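Local coordinates for putative methyltransferase protein (Bacteroides fragilis, PDB 5BP9), which probably transfers methyl groups from S-adenosylmethionine to an acceptor, and is captured here with the demethylated product S-adenosyl-L-homocysteine bound, at residues M38-L43 against F153-A158; R95-M100 against D272-L277; T160-L165 against L190-G195; G175-M180 against L244-Q249. All blocks are in the same frame, centred on the assembly; numbering follows the deposited sequence.

Contact 1: residues M38-L43 against F153-A158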
# COMPACT_ATOMS: atom_id res chain seq x y z
N MSE A 38 -1.14 -6.64 17.34
CA MSE A 38 -1.35 -6.58 15.88
C MSE A 38 -1.06 -5.19 15.36
O MSE A 38 -0.45 -5.07 14.30
CB MSE A 38 -2.74 -7.03 15.38
CG MSE A 38 -3.89 -6.27 16.01
N ASN A 39 -1.46 -4.14 16.09
CA ASN A 39 -1.30 -2.76 15.57
C ASN A 39 0.13 -2.24 15.53
O ASN A 39 0.39 -1.28 14.82
CB ASN A 39 -2.17 -1.75 16.34
CG ASN A 39 -3.65 -1.91 16.07
OD1 ASN A 39 -4.09 -2.67 15.21
ND2 ASN A 39 -4.44 -1.18 16.84
N THR A 40 1.03 -2.83 16.32
CA THR A 40 2.43 -2.37 16.39
C THR A 40 3.40 -3.29 15.69
O THR A 40 4.58 -2.92 15.56
CB THR A 40 2.91 -2.19 17.84
OG1 THR A 40 2.89 -3.44 18.53
CG2 THR A 40 2.02 -1.24 18.57
N SER A 41 2.92 -4.45 15.22
CA SER A 41 3.79 -5.50 14.69
C SER A 41 4.66 -5.04 13.50
O SER A 41 4.19 -4.36 12.57
CB SER A 41 2.98 -6.75 14.31
OG SER A 41 1.96 -6.42 13.39
N LEU A 42 5.93 -5.43 13.56
CA LEU A 42 6.91 -5.21 12.51
C LEU A 42 7.38 -6.57 11.99
O LEU A 42 7.20 -7.61 12.68
CB LEU A 42 8.10 -4.43 13.07
CG LEU A 42 7.78 -3.04 13.66
CD1 LEU A 42 9.03 -2.43 14.25
CD2 LEU A 42 7.18 -2.15 12.58
N LEU A 43 7.95 -6.59 10.79
CA LEU A 43 8.50 -7.85 10.27
C LEU A 43 9.93 -8.06 10.78
O LEU A 43 10.74 -7.17 10.69
CB LEU A 43 8.53 -7.87 8.74
CG LEU A 43 7.24 -7.55 8.02
CD1 LEU A 43 7.46 -7.61 6.52
CD2 LEU A 43 6.12 -8.50 8.42
N PHE A 153 -0.73 1.44 11.88
CA PHE A 153 -1.73 1.32 12.93
C PHE A 153 -1.20 1.47 14.36
O PHE A 153 -1.98 1.48 15.32
CB PHE A 153 -2.49 0.01 12.77
CG PHE A 153 -3.21 -0.09 11.47
CD1 PHE A 153 -4.30 0.73 11.20
CD2 PHE A 153 -2.78 -0.97 10.49
CE1 PHE A 153 -4.94 0.66 9.99
CE2 PHE A 153 -3.43 -1.05 9.28
CZ PHE A 153 -4.52 -0.25 9.03
N ASP A 154 0.11 1.64 14.49
CA ASP A 154 0.76 1.74 15.81
C ASP A 154 0.15 2.94 16.54
O ASP A 154 0.14 4.04 16.01
CB ASP A 154 2.28 1.92 15.60
CG ASP A 154 3.09 1.81 16.86
OD1 ASP A 154 2.63 2.21 17.94
OD2 ASP A 154 4.25 1.34 16.76
N GLU A 155 -0.36 2.70 17.76
CA GLU A 155 -0.95 3.78 18.56
C GLU A 155 0.05 4.88 18.86
O GLU A 155 -0.36 6.02 19.13
CB GLU A 155 -1.51 3.23 19.88
CG GLU A 155 -2.69 2.29 19.70
CD GLU A 155 -2.34 0.83 19.49
OE1 GLU A 155 -1.11 0.47 19.35
OE2 GLU A 155 -3.32 0.04 19.47
N ARG A 156 1.35 4.55 18.86
CA ARG A 156 2.40 5.53 19.12
C ARG A 156 2.82 6.35 17.90
O ARG A 156 3.56 7.31 18.04
CB ARG A 156 3.66 4.85 19.69
CG ARG A 156 3.44 3.99 20.94
CD ARG A 156 4.62 3.04 21.16
NE ARG A 156 4.80 2.10 20.04
CZ ARG A 156 5.85 1.29 19.88
NH1 ARG A 156 6.84 1.27 20.77
NH2 ARG A 156 5.91 0.48 18.82
N PHE A 157 2.38 5.97 16.69
CA PHE A 157 2.71 6.71 15.47
C PHE A 157 1.78 7.92 15.39
O PHE A 157 0.56 7.77 15.18
CB PHE A 157 2.55 5.82 14.22
CG PHE A 157 2.72 6.54 12.91
CD1 PHE A 157 3.83 7.37 12.67
CD2 PHE A 157 1.81 6.36 11.87
CE1 PHE A 157 3.99 8.03 11.47
CE2 PHE A 157 1.96 7.03 10.67
CZ PHE A 157 3.06 7.86 10.46
N ALA A 158 2.36 9.10 15.55
CA ALA A 158 1.59 10.33 15.65
C ALA A 158 2.34 11.39 14.90
O ALA A 158 3.50 11.67 15.21
CB ALA A 158 1.41 10.74 17.11
O HOH W 1 5.23 -0.03 14.65

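Contact 2: residues R95-M100 against D272-L277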
# COMPACT_ATOMS: atom_id res chain seq x y z
N ARG A 95 1.03 7.60 -11.09
CA ARG A 95 1.50 8.89 -11.61
C ARG A 95 0.50 9.99 -11.29
O ARG A 95 0.88 11.10 -10.90
CB ARG A 95 1.74 8.82 -13.13
CG ARG A 95 2.83 7.86 -13.57
CD ARG A 95 3.19 8.06 -15.04
NE ARG A 95 2.04 8.00 -15.96
CZ ARG A 95 1.63 6.92 -16.65
NH1 ARG A 95 2.23 5.74 -16.55
NH2 ARG A 95 0.57 7.03 -17.46
N THR A 96 -0.79 9.67 -11.44
CA THR A 96 -1.87 10.61 -11.22
C THR A 96 -1.87 11.05 -9.75
O THR A 96 -1.95 12.23 -9.44
CB THR A 96 -3.24 9.99 -11.59
OG1 THR A 96 -3.23 9.62 -12.99
CG2 THR A 96 -4.39 10.96 -11.31
N ALA A 97 -1.75 10.08 -8.86
CA ALA A 97 -1.69 10.38 -7.44
C ALA A 97 -0.49 11.24 -7.02
O ALA A 97 -0.67 12.18 -6.27
CB ALA A 97 -1.75 9.09 -6.63
N LEU A 98 0.71 10.91 -7.49
CA LEU A 98 1.89 11.69 -7.14
C LEU A 98 1.79 13.14 -7.58
O LEU A 98 2.14 14.03 -6.82
CB LEU A 98 3.18 11.06 -7.70
CG LEU A 98 3.53 9.65 -7.24
CD1 LEU A 98 4.96 9.33 -7.66
CD2 LEU A 98 3.34 9.42 -5.75
N ALA A 99 1.26 13.37 -8.78
CA ALA A 99 1.08 14.73 -9.29
C ALA A 99 0.11 15.57 -8.46
O ALA A 99 0.26 16.80 -8.36
CB ALA A 99 0.66 14.67 -10.75
N MSE A 100 -0.87 14.89 -7.85
CA MSE A 100 -1.90 15.53 -7.02
C MSE A 100 -1.49 15.75 -5.58
O MSE A 100 -2.12 16.52 -4.88
CB MSE A 100 -3.16 14.64 -6.96
CG MSE A 100 -3.93 14.70 -8.24
SE MSE A 100 -5.25 13.26 -8.08
CE MSE A 100 -6.36 14.18 -6.77
N ASP A 272 -9.37 -1.32 -12.14
CA ASP A 272 -8.65 -0.56 -11.15
C ASP A 272 -9.06 0.91 -11.15
O ASP A 272 -9.56 1.44 -12.14
CB ASP A 272 -7.12 -0.71 -11.29
CG ASP A 272 -6.61 -0.52 -12.71
OD1 ASP A 272 -7.39 -0.46 -13.67
OD2 ASP A 272 -5.38 -0.44 -12.83
N TYR A 273 -8.84 1.55 -10.00
CA TYR A 273 -9.22 2.94 -9.85
C TYR A 273 -8.41 3.64 -8.78
O TYR A 273 -7.82 2.98 -7.90
CB TYR A 273 -10.71 3.07 -9.53
CG TYR A 273 -11.04 2.54 -8.16
CD1 TYR A 273 -11.31 1.21 -7.98
CD2 TYR A 273 -11.04 3.37 -7.05
CE1 TYR A 273 -11.56 0.66 -6.74
CE2 TYR A 273 -11.30 2.86 -5.77
CZ TYR A 273 -11.56 1.51 -5.62
OH TYR A 273 -11.78 1.04 -4.37
N LEU A 274 -8.40 4.97 -8.87
CA LEU A 274 -7.83 5.85 -7.86
C LEU A 274 -8.96 6.62 -7.24
O LEU A 274 -9.77 7.22 -7.96
CB LEU A 274 -6.80 6.80 -8.47
CG LEU A 274 -6.14 7.82 -7.52
CD1 LEU A 274 -5.21 7.14 -6.52
CD2 LEU A 274 -5.44 8.91 -8.29
N ALA A 275 -9.02 6.58 -5.90
CA ALA A 275 -10.02 7.32 -5.14
C ALA A 275 -9.37 8.32 -4.20
O ALA A 275 -8.21 8.17 -3.80
CB ALA A 275 -10.88 6.37 -4.32
N ARG A 276 -10.14 9.35 -3.87
CA ARG A 276 -9.76 10.36 -2.87
C ARG A 276 -10.74 10.28 -1.72
O ARG A 276 -11.96 10.33 -1.94
CB ARG A 276 -9.80 11.78 -3.48
CG ARG A 276 -9.40 12.87 -2.49
CD ARG A 276 -9.04 14.18 -3.19
NE ARG A 276 -10.15 14.69 -3.99
CZ ARG A 276 -10.04 15.56 -4.98
NH1 ARG A 276 -11.14 15.96 -5.65
NH2 ARG A 276 -8.85 16.04 -5.33
N LEU A 277 -10.21 10.13 -0.51
CA LEU A 277 -11.00 10.06 0.71
C LEU A 277 -10.71 11.32 1.55
O LEU A 277 -9.56 11.70 1.74
CB LEU A 277 -10.67 8.79 1.51
CG LEU A 277 -10.73 7.46 0.73
CD1 LEU A 277 -10.07 6.31 1.50
CD2 LEU A 277 -12.14 7.08 0.38

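Contact 3: residues T160-L165 against L190-G195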
# COMPACT_ATOMS: atom_id res chain seq x y z
N THR A 160 1.02 14.51 11.49
CA THR A 160 -0.11 14.92 10.66
C THR A 160 0.34 15.30 9.25
O THR A 160 1.48 15.69 9.02
CB THR A 160 -0.97 16.03 11.28
OG1 THR A 160 -0.22 17.26 11.31
CG2 THR A 160 -1.41 15.64 12.65
N PHE A 161 -0.59 15.11 8.32
CA PHE A 161 -0.30 15.16 6.90
C PHE A 161 -1.41 15.84 6.13
O PHE A 161 -2.58 15.70 6.44
CB PHE A 161 -0.09 13.74 6.37
CG PHE A 161 1.04 13.02 7.06
CD1 PHE A 161 2.33 13.25 6.67
CD2 PHE A 161 0.81 12.20 8.17
CE1 PHE A 161 3.40 12.68 7.32
CE2 PHE A 161 1.88 11.59 8.82
CZ PHE A 161 3.18 11.84 8.39
N ASP A 162 -1.00 16.54 5.07
CA ASP A 162 -1.93 17.07 4.08
C ASP A 162 -2.37 16.03 3.06
O ASP A 162 -3.51 16.08 2.58
CB ASP A 162 -1.32 18.26 3.36
CG ASP A 162 -0.95 19.38 4.34
OD1 ASP A 162 -1.90 19.98 4.91
OD2 ASP A 162 0.26 19.62 4.54
N THR A 163 -1.48 15.10 2.72
CA THR A 163 -1.80 14.02 1.77
C THR A 163 -1.25 12.71 2.33
O THR A 163 -0.09 12.65 2.75
CB THR A 163 -1.19 14.25 0.37
OG1 THR A 163 -1.49 15.57 -0.08
CG2 THR A 163 -1.77 13.28 -0.64
N ILE A 164 -2.10 11.69 2.35
CA ILE A 164 -1.70 10.33 2.71
C ILE A 164 -1.83 9.45 1.46
O ILE A 164 -2.92 9.35 0.89
CB ILE A 164 -2.53 9.79 3.88
CG1 ILE A 164 -2.33 10.71 5.12
CG2 ILE A 164 -2.14 8.33 4.16
CD1 ILE A 164 -3.12 10.30 6.35
N LEU A 165 -0.71 8.86 1.04
CA LEU A 165 -0.66 8.04 -0.18
C LEU A 165 -0.67 6.57 0.16
O LEU A 165 0.19 6.10 0.89
CB LEU A 165 0.60 8.33 -1.00
CG LEU A 165 0.77 9.73 -1.57
CD1 LEU A 165 2.11 9.82 -2.28
CD2 LEU A 165 -0.37 10.04 -2.53
N LEU A 190 -4.31 11.28 11.71
CA LEU A 190 -3.19 11.63 10.84
C LEU A 190 -3.43 12.75 9.84
O LEU A 190 -2.47 13.30 9.30
CB LEU A 190 -2.74 10.37 10.07
CG LEU A 190 -2.17 9.19 10.86
CD1 LEU A 190 -1.83 8.06 9.90
CD2 LEU A 190 -0.96 9.59 11.71
N LEU A 191 -4.69 13.09 9.59
CA LEU A 191 -5.01 14.09 8.58
C LEU A 191 -5.11 15.50 9.13
O LEU A 191 -5.81 15.73 10.13
CB LEU A 191 -6.31 13.75 7.86
CG LEU A 191 -6.23 12.63 6.84
CD1 LEU A 191 -7.63 12.22 6.39
CD2 LEU A 191 -5.38 13.00 5.63
N ARG A 192 -4.44 16.42 8.45
CA ARG A 192 -4.63 17.85 8.72
C ARG A 192 -5.97 18.30 8.17
O ARG A 192 -6.55 17.64 7.30
CB ARG A 192 -3.51 18.65 8.08
CG ARG A 192 -2.19 18.36 8.75
CD ARG A 192 -1.02 19.07 8.14
NE ARG A 192 0.22 18.73 8.84
CZ ARG A 192 1.44 19.09 8.45
NH1 ARG A 192 1.64 19.84 7.38
NH2 ARG A 192 2.49 18.69 9.14
N PRO A 193 -6.47 19.46 8.64
CA PRO A 193 -7.67 20.04 8.03
C PRO A 193 -7.53 20.19 6.52
O PRO A 193 -6.45 20.58 6.03
CB PRO A 193 -7.74 21.42 8.67
CG PRO A 193 -7.13 21.23 10.00
CD PRO A 193 -6.00 20.27 9.78
N ASP A 194 -8.58 19.81 5.81
CA ASP A 194 -8.61 19.77 4.33
C ASP A 194 -7.62 18.79 3.70
O ASP A 194 -7.40 18.84 2.48
CB ASP A 194 -8.43 21.16 3.73
CG ASP A 194 -9.45 22.15 4.25
OD1 ASP A 194 -10.65 21.78 4.42
OD2 ASP A 194 -9.04 23.29 4.50
N GLY A 195 -7.07 17.88 4.51
CA GLY A 195 -6.19 16.84 4.00
C GLY A 195 -6.95 15.79 3.22
O GLY A 195 -8.18 15.73 3.28
O HOH W 2 -4.45 19.79 4.19

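Contact 4: residues G175-M180 against L244-Q249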
# COMPACT_ATOMS: atom_id res chain seq x y z
N GLY A 175 -6.42 -4.97 5.13
CA GLY A 175 -6.52 -6.42 5.36
C GLY A 175 -7.90 -7.01 5.18
O GLY A 175 -8.09 -7.94 4.38
N ARG A 176 -8.87 -6.50 5.94
CA ARG A 176 -10.23 -7.01 5.95
C ARG A 176 -11.21 -5.87 6.20
O ARG A 176 -10.87 -4.86 6.79
CB ARG A 176 -10.38 -8.11 7.03
CG ARG A 176 -9.49 -9.33 6.79
CD ARG A 176 -9.73 -10.50 7.74
NE ARG A 176 -11.11 -10.95 7.74
CZ ARG A 176 -11.65 -11.80 6.87
NH1 ARG A 176 -10.93 -12.33 5.88
NH2 ARG A 176 -12.93 -12.12 6.99
N LEU A 177 -12.43 -6.03 5.71
CA LEU A 177 -13.46 -5.00 5.91
C LEU A 177 -13.74 -4.72 7.39
O LEU A 177 -14.05 -3.59 7.74
CB LEU A 177 -14.78 -5.37 5.20
CG LEU A 177 -14.69 -5.48 3.68
CD1 LEU A 177 -16.06 -5.92 3.18
CD2 LEU A 177 -14.26 -4.16 3.05
N GLU A 178 -13.60 -5.72 8.25
CA GLU A 178 -13.80 -5.47 9.71
C GLU A 178 -12.78 -4.50 10.31
O GLU A 178 -12.97 -3.99 11.42
CB GLU A 178 -13.85 -6.78 10.51
CG GLU A 178 -12.54 -7.55 10.55
CD GLU A 178 -12.60 -8.84 11.35
OE1 GLU A 178 -13.50 -9.01 12.21
OE2 GLU A 178 -11.71 -9.67 11.11
N ASN A 179 -11.69 -4.24 9.59
CA ASN A 179 -10.71 -3.22 10.00
C ASN A 179 -10.99 -1.81 9.49
O ASN A 179 -10.22 -0.90 9.76
CB ASN A 179 -9.32 -3.65 9.57
CG ASN A 179 -8.83 -4.84 10.34
OD1 ASN A 179 -9.30 -5.12 11.46
ND2 ASN A 179 -7.86 -5.55 9.77
N MSE A 180 -12.09 -1.62 8.76
CA MSE A 180 -12.41 -0.28 8.27
C MSE A 180 -12.58 0.76 9.37
O MSE A 180 -12.03 1.87 9.23
CB MSE A 180 -13.60 -0.27 7.31
CG MSE A 180 -13.24 -0.88 5.96
SE MSE A 180 -12.17 0.44 4.95
CE MSE A 180 -11.76 -0.81 3.59
N LEU A 244 -6.39 -6.71 1.34
CA LEU A 244 -7.71 -6.31 0.87
C LEU A 244 -7.66 -5.62 -0.48
O LEU A 244 -6.94 -4.62 -0.67
CB LEU A 244 -8.34 -5.34 1.87
CG LEU A 244 -9.74 -4.78 1.54
CD1 LEU A 244 -10.81 -5.86 1.55
CD2 LEU A 244 -10.07 -3.66 2.51
N TYR A 245 -8.44 -6.14 -1.42
CA TYR A 245 -8.84 -5.41 -2.63
C TYR A 245 -10.28 -4.97 -2.42
O TYR A 245 -11.05 -5.70 -1.83
CB TYR A 245 -8.74 -6.30 -3.88
CG TYR A 245 -7.34 -6.76 -4.18
CD1 TYR A 245 -6.76 -7.80 -3.46
CD2 TYR A 245 -6.59 -6.16 -5.17
CE1 TYR A 245 -5.47 -8.21 -3.70
CE2 TYR A 245 -5.29 -6.57 -5.43
CZ TYR A 245 -4.73 -7.60 -4.69
OH TYR A 245 -3.43 -8.01 -4.94
N ILE A 246 -10.62 -3.77 -2.87
CA ILE A 246 -11.95 -3.26 -2.58
C ILE A 246 -12.45 -2.47 -3.79
O ILE A 246 -11.75 -1.62 -4.35
CB ILE A 246 -11.96 -2.43 -1.27
CG1 ILE A 246 -13.38 -2.06 -0.84
CG2 ILE A 246 -11.09 -1.18 -1.39
CD1 ILE A 246 -13.47 -1.50 0.55
N ASP A 247 -13.67 -2.80 -4.21
CA ASP A 247 -14.33 -2.03 -5.29
C ASP A 247 -14.77 -0.67 -4.80
O ASP A 247 -14.97 -0.48 -3.58
CB ASP A 247 -15.51 -2.84 -5.87
CG ASP A 247 -16.66 -2.93 -4.93
OD1 ASP A 247 -16.69 -3.84 -4.11
OD2 ASP A 247 -17.52 -2.02 -4.95
N PHE A 248 -14.94 0.28 -5.73
CA PHE A 248 -15.23 1.66 -5.32
C PHE A 248 -16.54 1.80 -4.51
O PHE A 248 -16.59 2.57 -3.54
CB PHE A 248 -15.26 2.64 -6.52
CG PHE A 248 -15.57 4.05 -6.10
CD1 PHE A 248 -14.58 4.84 -5.53
CD2 PHE A 248 -16.86 4.56 -6.15
CE1 PHE A 248 -14.85 6.12 -5.09
CE2 PHE A 248 -17.14 5.83 -5.71
CZ PHE A 248 -16.14 6.61 -5.18
N GLN A 249 -17.59 1.08 -4.90
CA GLN A 249 -18.86 1.23 -4.18
C GLN A 249 -18.74 0.73 -2.74
O GLN A 249 -19.28 1.34 -1.80
CB GLN A 249 -20.04 0.56 -4.87
CG GLN A 249 -20.43 1.21 -6.18
CD GLN A 249 -19.41 0.95 -7.27
OE1 GLN A 249 -18.99 -0.18 -7.46
NE2 GLN A 249 -18.97 2.00 -7.95

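Contact 1: residues M38-L43 against F153-A158
This is a largely polar loop-to-loop contact at the surface, where the segment ahead of helix 49-60 lies against the loop that follows strand 147-149. A single direct side-chain hydrogen bond joins them: Asn39 ND2 donates to Glu155 OE2 at 3.1 Å. The oxygen is met from 55° above the carboxylate plane, an imperfect geometry. The bend in Glu155 at chi2 (88°) carries its carboxylate back to the amide. Beside it, the methyl CG2 of Thr40 sits over one face of the Asp154 carboxylate, 3.6 Å from OD1, while Thr40 OG1 bonds to Ser37. A water donates to both Thr40 O and Asp154 OD2, the latter at 2.7 Å.

Asp154 is itself firmly held. Arg156 grips it side-on, NE to OD1 at 3.0 Å and NH2 to OD2 at 2.8 Å, each on a syn lone pair. The backbone N of Arg156 also reaches OD1, closing an Asx turn. The end of the Phe153 side chain leads away from Asn39, its nearest atom about 4 Å from the bound S-adenosyl-L-homocysteine. The Asp154 charge is probably balanced by Arg156, and segment 38-43 meets it through a methyl and a water, leaving Asn39-Glu155 as the direct polar link.

Contact 2: residues R95-M100 against D272-L277
Leu274 packs its two methyls against Thr96 and Ala97 of helix 92-100, and this is the close part of a helix-on-sheet contact. The axes of helix segment 95-100 and strand segment 272-277 run nearly parallel, 22° apart, with a closest approach of 9.8 Å. CD2 of Leu274 takes the more central position: it lies 3.8 Å from Thr96 CG2 and 3.9 Å from the backbone N of Ala97. Its sister methyl CD1 meets Ala97 CB at 4.0 Å. With CG anti to the backbone N of Leu274 (chi1 178°), both branches reach the helix. Ala97 presents this single CB to both methyls of the leucine. Thr96 offers its methyl here, while its OG1 bonds to Leu92 O and Lys266 NZ.

One helical turn on, toward the partly exposed Arg276, contacts become fewer. Met100, a selenomethionine, keeps SE 4.4 Å from Leu274 CD2. Its bend at chi3 sends CE on to Arg276, where the methyl end makes one close touch, 3.4 Å from NH2. The two side chains meet at about a right angle, an apolar methyl against a guanidinium whose NH1 forms a salt bridge with Glu263.

Leu274 and Arg276 face helix 92-100, whereas the intervening Ala275 packs on helix 248-257 behind the sheet. Strand 272-279 runs antiparallel between strands 195-202 and 260-267. Such a reversed strand in a sheet with helices on both faces is the hallmark of the class I, Rossmann-like methyltransferase fold.

Contact 3: residues T160-L165 against L190-G195
A beta-alpha-beta crossover is closed here: strand 161-166 leads through helix 180-190 to strand 195-202, and the residues leaving the helix return beside the first strand. Phe161 and Leu191 form a parallel bridge. Phe161 N donates to Leu190 O at 2.8 Å, and Arg192 N donates to Phe161 O, also at 2.8 Å and nearly straight (177°).

Arg192, extended from CG to NE, then lies across the start of the strand. NE meets Thr160 OG1 at 2.9 Å, in the guanidinium plane, while Phe161 CA lies over one face of that group. The salt bridge from NH1 to Asp162 OD2 is longer, 3.2 Å, and as a hydrogen bond weak, with carboxylate and guanidinium planes 83° apart. OD2 has a better partner in Thr104 N. A water joins Asp162 OD1 to Pro193 O.

On the apolar side, Ile164 CD1 touches both Leu190 CB (3.7 Å) and Leu191 CD2 (3.6 Å). A type II turn from Arg192 to Gly195 reverses direction, and side-chain-free Gly195 brings CA to 3.1 Å from Asp162 O. The Leu-Arg-Pro-Asp-Gly sequence, whose last four residues form that turn, resembles the Leu-Lys/Arg-Pro-Gly-Gly motif that precedes the fifth strand in many class I methyltransferases.

Contact 4: residues G175-M180 against L244-Q249
Leu244 lies with CB over one face of the flat peptide group joining Gly175 to Arg176, almost squarely above the carbonyl carbon, 3.7 Å from Gly175 C and 3.6 Å from Gly175 O. The aromatic rings of segment 244-249 take no part in the contact: Tyr245 meets the ring of Trp243 with planes about 80° apart, while Phe248 has NE2 of its sequence neighbour Gln249 at its edge, in plane. The contact joins two parts of the Rossmann-like methyltransferase fold. One is the loop entering helix 180-190. The other is the passage from strand 236-244, in the smaller antiparallel sheet, to helix 248-257, which Asp247 opens as N-cap.

Beyond the peptide the contact is entirely apolar, made by four side-chain ends. Leu177 CD2 reaches Ile246 CD1 at 3.7 Å and stands a little farther, 4.1 Å, from Leu244 CD1. From Met180, a selenomethionine bent at chi2 (-76°), CE touches both Leu244 and Ile246, meeting Ile246 CD1 tip to tip at 3.6 Å. Tyr254 of helix 248-257 packs on Leu177 and Met180, extending the cluster.

Backbone polar atoms nearby are paired: Leu177 N donates to Glu226 OE2, and Leu244 O receives Ser171 OG and Asn169 ND2. The closest spot in the apolar cluster is Met180 CE against Leu244 CD2, at 3.5 Å tighter than ordinary carbon-carbon contact.

In the fold
Contacts 1 and 2 lie on opposite sides of the chain's centre, their own centres 25 Å apart, and their segments alternate along the sequence. Contacts 3 and 4 are both nested within the loop that contact 2 closes, and they cross each other. Contacts 2 and 3 reach the same seven-stranded sheet and touch where Leu98 CD2 packs on Leu165 CD1 (3.7 Å). Contact 1 meets contact 3 through Phe157 and Leu190, at the end of helix 180-190. Tyr273 OH probably bonds to Ile246 O, linking contacts 2 and 4. Contacts 2 and 3 thus belong to the central sheet, whereas contact 1 joins two surface loops and contact 4 joins the entry of helix 180-190 to the link between the smaller sheet and helix 248-257.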